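Local coordinates for fucoxanthin chlorophyll a/c-binding protein Lhcq10 (Chaetoceros gracilis, PDB 6L4U) that probably harvests light as a membrane antenna protein, binding chlorophyll a, chlorophyll c and a fucoxanthin-type carotenoid and passing excitation energy on, at residues D43-A46 and I47-S51. Sequence-based numbering, arbitrary orientation.
With CLA (chlorophyll a), chain B.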
ATOM      1  N   ASP Z  43     -85.118  62.705  -4.834  1.00 69.53           N
ATOM      2  CA  ASP Z  43     -85.947  63.277  -3.790  1.00 69.53           C
ATOM      3  C   ASP Z  43     -85.161  64.389  -3.093  1.00 69.53           C
ATOM      4  O   ASP Z  43     -85.760  65.333  -2.566  1.00 69.53           O
ATOM      5  CB  ASP Z  43     -86.467  62.131  -2.888  1.00 69.53           C
ATOM      6  CG  ASP Z  43     -87.132  62.587  -1.601  1.00 69.53           C
ATOM      7  OD1 ASP Z  43     -87.061  61.884  -0.572  1.00 69.53           O
ATOM      8  OD2 ASP Z  43     -87.812  63.632  -1.654  1.00 69.53           O
ATOM      9  N   LEU Z  44     -83.822  64.357  -3.195  1.00 70.90           N
ATOM     10  CA  LEU Z  44     -82.990  65.426  -2.642  1.00 70.90           C
ATOM     11  C   LEU Z  44     -83.174  66.739  -3.396  1.00 70.90           C
ATOM     12  O   LEU Z  44     -83.115  67.814  -2.786  1.00 70.90           O
ATOM     13  CB  LEU Z  44     -81.515  65.017  -2.658  1.00 70.90           C
ATOM     14  CG  LEU Z  44     -80.577  65.937  -1.873  1.00 70.90           C
ATOM     15  CD1 LEU Z  44     -80.886  65.842  -0.397  1.00 70.90           C
ATOM     16  CD2 LEU Z  44     -79.117  65.640  -2.134  1.00 70.90           C
ATOM     17  N   ILE Z  45     -83.394  66.673  -4.712  1.00 70.56           N
ATOM     18  CA  ILE Z  45     -83.721  67.883  -5.458  1.00 70.56           C
ATOM     19  C   ILE Z  45     -85.110  68.383  -5.072  1.00 70.56           C
ATOM     20  O   ILE Z  45     -85.338  69.593  -4.937  1.00 70.56           O
ATOM     21  CB  ILE Z  45     -83.592  67.666  -6.983  1.00 70.56           C
ATOM     22  CG1 ILE Z  45     -82.165  67.311  -7.399  1.00 70.56           C
ATOM     23  CG2 ILE Z  45     -83.993  68.881  -7.782  1.00 70.56           C
ATOM     24  CD1 ILE Z  45     -82.076  66.393  -8.581  1.00 70.56           C
ATOM     25  N   ALA Z  46     -86.047  67.460  -4.837  1.00 67.11           N
ATOM     26  CA  ALA Z  46     -87.401  67.843  -4.452  1.00 67.11           C
ATOM     27  C   ALA Z  46     -87.464  68.408  -3.041  1.00 67.11           C
ATOM     28  O   ALA Z  46     -88.408  69.136  -2.717  1.00 67.11           O
ATOM     29  CB  ALA Z  46     -88.342  66.645  -4.573  1.00 67.11           C
ATOM     30  N   ILE Z  47     -86.475  68.109  -2.205  1.00 67.76           N
ATOM     31  CA  ILE Z  47     -86.485  68.625  -0.847  1.00 67.76           C
ATOM     32  C   ILE Z  47     -85.960  70.059  -0.865  1.00 67.76           C
ATOM     33  O   ILE Z  47     -86.566  70.979  -0.307  1.00 67.76           O
ATOM     34  CB  ILE Z  47     -85.609  67.725   0.038  1.00 67.76           C
ATOM     35  CG1 ILE Z  47     -86.421  66.571   0.586  1.00 67.76           C
ATOM     36  CG2 ILE Z  47     -85.232  68.476   1.327  1.00 67.76           C
ATOM     37  CD1 ILE Z  47     -85.545  65.463   1.108  1.00 67.76           C
ATOM     38  N   ALA Z  48     -84.843  70.272  -1.571  1.00 71.51           N
ATOM     39  CA  ALA Z  48     -84.174  71.566  -1.624  1.00 71.51           C
ATOM     40  C   ALA Z  48     -84.923  72.590  -2.463  1.00 71.51           C
ATOM     41  O   ALA Z  48     -84.596  73.780  -2.399  1.00 71.51           O
ATOM     42  CB  ALA Z  48     -82.753  71.388  -2.159  1.00 71.51           C
ATOM     43  N   GLU Z  49     -85.922  72.163  -3.229  1.00 73.02           N
ATOM     44  CA  GLU Z  49     -86.707  73.101  -4.012  1.00 73.02           C
ATOM     45  C   GLU Z  49     -87.726  73.775  -3.099  1.00 73.02           C
ATOM     46  O   GLU Z  49     -88.081  74.945  -3.276  1.00 73.02           O
ATOM     47  CB  GLU Z  49     -87.390  72.309  -5.118  1.00 73.02           C
ATOM     48  CG  GLU Z  49     -86.704  72.435  -6.443  1.00 73.02           C
ATOM     49  CD  GLU Z  49     -87.356  71.620  -7.534  1.00 73.02           C
ATOM     50  OE1 GLU Z  49     -88.457  71.086  -7.299  1.00 73.02           O
ATOM     51  OE2 GLU Z  49     -86.761  71.509  -8.626  1.00 73.02           O
ATOM     52  N   LYS Z  50     -88.149  73.049  -2.077  1.00 72.97           N
ATOM     53  CA  LYS Z  50     -89.155  73.467  -1.128  1.00 72.97           C
ATOM     54  C   LYS Z  50     -88.497  74.303  -0.030  1.00 72.97           C
ATOM     55  O   LYS Z  50     -89.158  75.127   0.613  1.00 72.97           O
ATOM     56  CB  LYS Z  50     -89.709  72.154  -0.609  1.00 72.97           C
ATOM     57  CG  LYS Z  50     -90.913  71.556  -1.292  1.00 72.97           C
ATOM     58  CD  LYS Z  50     -91.822  71.438  -0.250  1.00 72.97           C
ATOM     59  CE  LYS Z  50     -93.033  70.876  -0.398  1.00 72.97           C
ATOM     60  NZ  LYS Z  50     -94.024  71.921  -0.261  1.00 72.97           N
ATOM     61  N   SER Z  51     -87.184  74.110   0.175  1.00 76.57           N
ATOM     62  CA  SER Z  51     -86.431  74.936   1.116  1.00 76.57           C
ATOM     63  C   SER Z  51     -86.136  76.304   0.528  1.00 76.57           C
ATOM     64  O   SER Z  51     -86.020  77.286   1.268  1.00 76.57           O
ATOM     65  CB  SER Z  51     -85.119  74.252   1.509  1.00 76.57           C
ATOM     66  OG  SER Z  51     -84.127  74.418   0.509  1.00 76.57           O
TER
HETATM   67 MG   CLA B 302     -75.969  71.584   3.103  1.00 83.37          MG
HETATM   68  CHA CLA B 302     -77.484  70.866   0.076  1.00 83.37           C
HETATM   69  CHB CLA B 302     -74.974  68.365   3.268  1.00 83.37           C
HETATM   70  CHC CLA B 302     -74.213  72.422   5.873  1.00 83.37           C
HETATM   71  CHD CLA B 302     -76.727  75.153   2.509  1.00 83.37           C
HETATM   72  NA  CLA B 302     -76.150  69.919   1.886  1.00 83.37           N
HETATM   73  C1A CLA B 302     -76.793  69.743   0.792  1.00 83.37           C
HETATM   74  C2A CLA B 302     -76.778  68.342   0.226  1.00 83.37           C
HETATM   75  C3A CLA B 302     -76.029  67.582   1.297  1.00 83.37           C
HETATM   76  C4A CLA B 302     -75.699  68.708   2.213  1.00 83.37           C
HETATM   77  CMA CLA B 302     -77.016  66.682   2.022  1.00 83.37           C
HETATM   78  CAA CLA B 302     -75.947  68.222  -1.072  1.00 83.37           C
HETATM   79  CBA CLA B 302     -74.415  68.323  -0.983  1.00 83.37           C
HETATM   80  CGA CLA B 302     -73.926  69.734  -0.732  1.00 83.37           C
HETATM   81  O1A CLA B 302     -74.063  70.609  -1.565  1.00 83.37           O
HETATM   82  O2A CLA B 302     -73.328  70.099   0.540  1.00 83.37           O
HETATM   83  NB  CLA B 302     -74.747  70.542   4.360  1.00 83.37           N
HETATM   84  C1B CLA B 302     -74.507  69.236   4.343  1.00 83.37           C
HETATM   85  C2B CLA B 302     -73.740  68.706   5.494  1.00 83.37           C
HETATM   86  C3B CLA B 302     -73.519  69.936   6.280  1.00 83.37           C
HETATM   87  C4B CLA B 302     -74.177  71.005   5.476  1.00 83.37           C
HETATM   88  CMB CLA B 302     -73.307  67.297   5.787  1.00 83.37           C
HETATM   89  CAB CLA B 302     -72.794  70.074   7.564  1.00 83.37           C
HETATM   90  CBB CLA B 302     -71.620  70.662   7.610  1.00 83.37           C
HETATM   91  NC  CLA B 302     -75.549  73.405   3.964  1.00 83.37           N
HETATM   92  C1C CLA B 302     -74.852  73.516   5.113  1.00 83.37           C
HETATM   93  C2C CLA B 302     -74.740  74.904   5.628  1.00 83.37           C
HETATM   94  C3C CLA B 302     -75.481  75.698   4.633  1.00 83.37           C
HETATM   95  C4C CLA B 302     -75.933  74.672   3.660  1.00 83.37           C
HETATM   96  CMC CLA B 302     -74.047  75.407   6.860  1.00 83.37           C
HETATM   97  CAC CLA B 302     -75.710  77.187   4.614  1.00 83.37           C
HETATM   98  CBC CLA B 302     -74.571  77.766   3.803  1.00 83.37           C
HETATM   99  ND  CLA B 302     -76.800  72.795   1.696  1.00 83.37           N
HETATM  100  C1D CLA B 302     -77.190  74.168   1.532  1.00 83.37           C
HETATM  101  C2D CLA B 302     -78.047  74.454   0.353  1.00 83.37           C
HETATM  102  C3D CLA B 302     -78.161  73.089  -0.214  1.00 83.37           C
HETATM  103  C4D CLA B 302     -77.438  72.237   0.601  1.00 83.37           C
HETATM  104  CMD CLA B 302     -78.714  75.646  -0.270  1.00 83.37           C
HETATM  105  CAD CLA B 302     -78.739  72.294  -1.322  1.00 83.37           C
HETATM  106  OBD CLA B 302     -79.480  72.750  -2.267  1.00 83.37           O
HETATM  107  CBD CLA B 302     -78.353  70.883  -1.139  1.00 83.37           C
HETATM  108  CGD CLA B 302     -79.601  70.096  -0.869  1.00 83.37           C
HETATM  109  O1D CLA B 302     -79.968  69.246  -1.660  1.00 83.37           O
HETATM  110  O2D CLA B 302     -80.387  70.312   0.334  1.00 83.37           O
HETATM  111  CED CLA B 302     -81.408  69.373   0.673  1.00 83.37           C
HETATM  112  C1  CLA B 302     -71.915  70.132   0.723  1.00 83.37           C
HETATM  113  C2  CLA B 302     -71.668  69.855   2.184  1.00 83.37           C
HETATM  114  C3  CLA B 302     -70.473  69.976   2.778  1.00 83.37           C
HETATM  115  C4  CLA B 302     -70.386  69.680   4.243  1.00 83.37           C
HETATM  116  C5  CLA B 302     -69.245  70.377   1.995  1.00 83.37           C
HETATM  117  C6  CLA B 302     -67.961  70.407   2.818  1.00 83.37           C
HETATM  118  C7  CLA B 302     -67.178  71.664   2.468  1.00 83.37           C
HETATM  119  C8  CLA B 302     -65.964  71.878   3.362  1.00 83.37           C
HETATM  120  C9  CLA B 302     -65.449  73.301   3.171  1.00 83.37           C
HETATM  121  C10 CLA B 302     -64.915  70.820   3.029  1.00 83.37           C
HETATM  122  C11 CLA B 302     -63.524  71.135   3.575  1.00 83.37           C
HETATM  123  C12 CLA B 302     -63.402  70.875   5.072  1.00 83.37           C
HETATM  124  C13 CLA B 302     -62.263  69.905   5.349  1.00 83.37           C
HETATM  125  C14 CLA B 302     -62.716  68.487   5.026  1.00 83.37           C
HETATM  126  C15 CLA B 302     -61.818  70.058   6.801  1.00 83.37           C
HETATM  127  C16 CLA B 302     -60.625  69.190   7.191  1.00 83.37           C
HETATM  128  C17 CLA B 302     -61.011  68.190   8.280  1.00 83.37           C
HETATM  129  C18 CLA B 302     -60.068  68.222   9.476  1.00 83.37           C
HETATM  130  C19 CLA B 302     -60.509  67.218  10.533  1.00 83.37           C
HETATM  131  C20 CLA B 302     -59.969  69.620  10.073  1.00 83.37           C
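The short N-terminal helix 42-51 sets L44, I47 and A48 along one flank, where they meet the edge of a chlorophyll a that carries the ring ketone and the methyl ester. Of the backbone bonds running from 47-51 back to 43-46, the one from A48 N to L44 O is the only one that is not weak, at 3.2 Å with an N-H...O angle of 164°. I47 N is shared between two weak bonds, to D43 O and to L44 O, and the link from E49 N to I45 O is likewise weak. In L44 the anti torsion (chi1 -169°) carries CG to the outer end of the ester carbonyl, 3.4 Å from O1D, and CD1 packs on the ester methyl CED. A48 brings its CB 3.5 Å from the ketone oxygen OBD, and I47 adds CG2 at 4.0 Å from CED. The macrocycle is thus met at its rim, with its magnesium well away from the helix.

In the three-helix light-harvesting fold this segment lies beside the long membrane helices 73-102 and 196-223; L44 and I47 also rest on R81 of the former, while K50 and S51 reach I204 of the latter. I47 CG1 stands beside its backbone nitrogen, which directs it back toward D43, 3.9 Å from OD2. E49 extends beyond CG and lays OE2 3.9 Å from I45 CG2, a van der Waals approach of a carboxylate oxygen to a methyl group. Further along, I47 O accepts from both K50 N and S51 N. The S51 hydroxyl donates through OG to A48 O at 3.0 Å, from above the carbonyl plane, and S51 itself touches a second chlorophyll a and a carotenoid.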